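Local coordinates for protein deoxyhypusine synthase, putative (Entamoeba histolytica, PDB 7L9R) that probably transfers the aminobutyl group of spermidine to a lysine of its protein substrate, using NAD, to form deoxyhypusine, at residues F187-R199 with A211-T223. Sequence-based numbering, arbitrary orientation.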
# COMPACT_ATOMS: atom_id res chain seq x y z
N PHE B 187 2.13 37.29 -12.45
CA PHE B 187 1.83 36.25 -13.42
C PHE B 187 1.21 35.04 -12.72
O PHE B 187 1.41 34.81 -11.53
CB PHE B 187 3.12 35.84 -14.13
CG PHE B 187 3.72 36.95 -14.94
CD1 PHE B 187 3.25 37.24 -16.21
CD2 PHE B 187 4.72 37.75 -14.40
CE1 PHE B 187 3.79 38.27 -16.95
CE2 PHE B 187 5.26 38.80 -15.13
CZ PHE B 187 4.80 39.05 -16.41
N THR B 188 0.44 34.26 -13.48
CA THR B 188 -0.03 32.99 -12.95
C THR B 188 0.83 31.86 -13.49
O THR B 188 1.56 32.04 -14.47
CB THR B 188 -1.49 32.75 -13.32
OG1 THR B 188 -1.59 32.37 -14.70
CG2 THR B 188 -2.31 34.00 -13.08
N PRO B 189 0.79 30.68 -12.87
CA PRO B 189 1.57 29.55 -13.43
C PRO B 189 1.22 29.24 -14.87
O PRO B 189 2.13 29.08 -15.70
CB PRO B 189 1.22 28.40 -12.48
CG PRO B 189 0.96 29.08 -11.18
CD PRO B 189 0.28 30.37 -11.52
N SER B 190 -0.07 29.19 -15.22
CA SER B 190 -0.45 28.85 -16.58
C SER B 190 0.08 29.88 -17.57
O SER B 190 0.48 29.53 -18.69
CB SER B 190 -1.97 28.73 -16.71
OG SER B 190 -2.57 30.01 -16.76
N GLN B 191 0.10 31.16 -17.18
CA GLN B 191 0.66 32.19 -18.04
C GLN B 191 2.16 32.01 -18.22
O GLN B 191 2.68 32.13 -19.34
CB GLN B 191 0.38 33.59 -17.48
CG GLN B 191 -1.08 33.97 -17.43
CD GLN B 191 -1.28 35.28 -16.67
OE1 GLN B 191 -0.32 35.89 -16.20
NE2 GLN B 191 -2.54 35.70 -16.56
N LEU B 192 2.88 31.73 -17.13
CA LEU B 192 4.32 31.49 -17.23
C LEU B 192 4.62 30.29 -18.11
O LEU B 192 5.61 30.28 -18.85
CB LEU B 192 4.91 31.28 -15.83
CG LEU B 192 4.90 32.51 -14.90
CD1 LEU B 192 5.44 32.14 -13.53
CD2 LEU B 192 5.71 33.64 -15.51
N ILE B 193 3.78 29.26 -18.03
CA ILE B 193 4.02 28.05 -18.80
C ILE B 193 3.76 28.30 -20.28
O ILE B 193 4.45 27.75 -21.15
CB ILE B 193 3.19 26.89 -18.23
CG1 ILE B 193 3.69 26.55 -16.82
CG2 ILE B 193 3.28 25.66 -19.15
CD1 ILE B 193 2.81 25.60 -16.04
N THR B 194 2.77 29.13 -20.59
CA THR B 194 2.56 29.55 -21.98
C THR B 194 3.79 30.28 -22.51
O THR B 194 4.30 29.95 -23.59
CB THR B 194 1.32 30.45 -22.06
OG1 THR B 194 0.16 29.69 -21.69
CG2 THR B 194 1.13 30.99 -23.47
N MET B 195 4.29 31.25 -21.75
CA MET B 195 5.46 32.01 -22.17
C MET B 195 6.68 31.12 -22.35
O MET B 195 7.46 31.30 -23.29
CB MET B 195 5.76 33.12 -21.15
CG MET B 195 4.77 34.28 -21.19
SD MET B 195 4.91 35.35 -19.73
CE MET B 195 3.36 36.24 -19.86
N MET B 196 6.85 30.13 -21.46
CA MET B 196 7.97 29.21 -21.58
C MET B 196 7.84 28.35 -22.84
O MET B 196 8.83 28.14 -23.56
CB MET B 196 8.06 28.32 -20.33
CG MET B 196 8.69 29.03 -19.12
SD MET B 196 8.97 28.01 -17.64
CE MET B 196 7.34 27.99 -16.88
N GLY B 197 6.63 27.88 -23.14
CA GLY B 197 6.42 27.12 -24.36
C GLY B 197 6.78 27.90 -25.60
O GLY B 197 7.45 27.39 -26.50
N GLU B 198 6.36 29.17 -25.66
CA GLU B 198 6.70 30.02 -26.79
C GLU B 198 8.20 30.28 -26.85
O GLU B 198 8.78 30.33 -27.94
CB GLU B 198 5.93 31.34 -26.72
CG GLU B 198 4.42 31.17 -26.72
CD GLU B 198 3.66 32.46 -26.38
OE1 GLU B 198 4.21 33.31 -25.64
OE2 GLU B 198 2.51 32.60 -26.86
N ARG B 199 8.83 30.47 -25.70
CA ARG B 199 10.26 30.74 -25.68
C ARG B 199 11.07 29.51 -26.08
O ARG B 199 12.07 29.62 -26.79
CB ARG B 199 10.67 31.22 -24.29
CG ARG B 199 12.11 31.68 -24.17
CD ARG B 199 12.50 31.89 -22.71
NE ARG B 199 13.80 32.52 -22.60
CZ ARG B 199 13.99 33.83 -22.48
NH1 ARG B 199 12.97 34.67 -22.44
NH2 ARG B 199 15.24 34.30 -22.43
N ALA B 211 1.26 25.79 -26.02
CA ALA B 211 1.16 27.20 -26.35
C ALA B 211 0.66 27.40 -27.78
O ALA B 211 -0.14 28.30 -28.04
CB ALA B 211 2.51 27.89 -26.14
N LYS B 212 1.13 26.56 -28.72
CA LYS B 212 0.67 26.69 -30.11
C LYS B 212 -0.84 26.47 -30.22
O LYS B 212 -1.53 27.24 -30.89
CB LYS B 212 1.39 25.70 -31.02
CG LYS B 212 2.74 26.15 -31.57
CD LYS B 212 2.99 25.51 -32.95
CE LYS B 212 4.48 25.31 -33.26
NZ LYS B 212 4.96 23.92 -32.96
N ASN B 213 -1.37 25.45 -29.55
CA ASN B 213 -2.77 25.09 -29.70
C ASN B 213 -3.64 25.61 -28.57
O ASN B 213 -4.79 25.17 -28.42
CB ASN B 213 -2.92 23.57 -29.84
CG ASN B 213 -2.22 23.03 -31.07
OD1 ASN B 213 -2.05 23.76 -32.05
ND2 ASN B 213 -1.82 21.77 -31.04
N ASN B 214 -3.13 26.57 -27.79
CA ASN B 214 -3.92 27.24 -26.75
C ASN B 214 -4.53 26.22 -25.80
O ASN B 214 -5.71 26.27 -25.45
CB ASN B 214 -4.99 28.13 -27.37
CG ASN B 214 -4.40 29.20 -28.25
OD1 ASN B 214 -4.82 29.38 -29.40
ND2 ASN B 214 -3.42 29.92 -27.73
N ILE B 215 -3.71 25.27 -25.39
CA ILE B 215 -4.08 24.32 -24.35
C ILE B 215 -3.43 24.82 -23.06
O ILE B 215 -2.20 24.87 -22.94
CB ILE B 215 -3.67 22.89 -24.72
CG1 ILE B 215 -4.56 22.42 -25.89
CG2 ILE B 215 -3.81 21.96 -23.52
CD1 ILE B 215 -4.00 21.27 -26.70
N THR B 216 -4.27 25.23 -22.12
CA THR B 216 -3.79 25.85 -20.89
C THR B 216 -3.33 24.77 -19.92
O THR B 216 -4.03 23.76 -19.72
CB THR B 216 -4.90 26.71 -20.28
OG1 THR B 216 -5.34 27.66 -21.26
CG2 THR B 216 -4.40 27.45 -19.04
N ILE B 217 -2.16 24.98 -19.32
CA ILE B 217 -1.56 24.03 -18.39
C ILE B 217 -1.55 24.66 -17.00
O ILE B 217 -0.93 25.71 -16.78
CB ILE B 217 -0.13 23.65 -18.82
CG1 ILE B 217 -0.15 22.99 -20.21
CG2 ILE B 217 0.51 22.73 -17.79
CD1 ILE B 217 1.22 22.69 -20.76
N PHE B 218 -2.27 24.04 -16.07
CA PHE B 218 -2.29 24.47 -14.68
C PHE B 218 -1.26 23.70 -13.88
O PHE B 218 -1.07 22.50 -14.07
CB PHE B 218 -3.69 24.27 -14.08
CG PHE B 218 -4.76 25.05 -14.78
CD1 PHE B 218 -4.94 26.39 -14.52
CD2 PHE B 218 -5.57 24.44 -15.73
CE1 PHE B 218 -5.92 27.12 -15.17
CE2 PHE B 218 -6.55 25.16 -16.40
CZ PHE B 218 -6.73 26.51 -16.11
N CYS B 219 -0.57 24.42 -12.99
CA CYS B 219 0.45 23.83 -12.13
C CYS B 219 0.60 24.69 -10.88
O CYS B 219 1.56 25.46 -10.77
CB CYS B 219 1.78 23.68 -12.87
SG CYS B 219 3.05 22.78 -11.94
N PRO B 220 -0.32 24.58 -9.92
CA PRO B 220 -0.25 25.45 -8.74
C PRO B 220 1.06 25.33 -7.97
O PRO B 220 1.49 26.30 -7.35
CB PRO B 220 -1.44 24.97 -7.89
CG PRO B 220 -2.36 24.33 -8.85
CD PRO B 220 -1.50 23.69 -9.89
N ALA B 221 1.71 24.17 -8.01
CA ALA B 221 2.96 23.98 -7.29
C ALA B 221 4.20 24.25 -8.14
O ALA B 221 5.28 23.73 -7.83
CB ALA B 221 3.01 22.57 -6.70
N LEU B 222 4.07 25.05 -9.21
CA LEU B 222 5.20 25.36 -10.09
C LEU B 222 6.42 25.85 -9.30
O LEU B 222 7.55 25.44 -9.58
CB LEU B 222 4.79 26.40 -11.13
CG LEU B 222 5.87 26.91 -12.12
CD1 LEU B 222 6.38 25.79 -13.02
CD2 LEU B 222 5.35 28.08 -12.97
N THR B 223 6.21 26.72 -8.31
CA THR B 223 7.33 27.27 -7.56
C THR B 223 7.88 26.31 -6.51
O THR B 223 8.84 26.66 -5.82
CB THR B 223 6.94 28.60 -6.89
OG1 THR B 223 5.78 28.41 -6.06
CG2 THR B 223 6.64 29.67 -7.93
O HOH W 1 -0.74 27.35 -20.16
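Helix 189-199 packs against strand 216-218, an outermost strand of this chain's parallel sheet, where S190 and I193 meet I217. The helix and strand axes come within 7.0 Å, with 127° between their N-to-C directions. No direct hydrogen bond joins the segments; water 1 donates to S190 O and accepts from I217 N. S190 CA makes a CA-H...O contact with I217 O at 3.2 Å. T216 CG2 lies 3.6 Å from S190 CB and over one F218 ring face, toward its rim. I193 and I217 cross at about a right angle, I193 CG2 4.0 Å from I217 CD1. The I193 side chain continues extended (chi2 169°), carrying CD1 to 3.8 Å from C219 CB. P189 CB meets C219 O at 3.4 Å. L222 CD2 touches P189 CA and L192 CD1. A211 CB packs on T194 O and E198 CG, 4.3 Å from G197 C, an approach the glycine allows. In the capping box, Q191 N donates to T188 OG1 and T188 N weakly to Q191 OE1. D249 OD1 of helix 247-258 is hydrogen-bonded to T188 OG1 and S190 OG. I125 of helix 124-130 touches I193 and I217, helix 160-179 touches L192, and strand 117-120 pairs with T216 and F218.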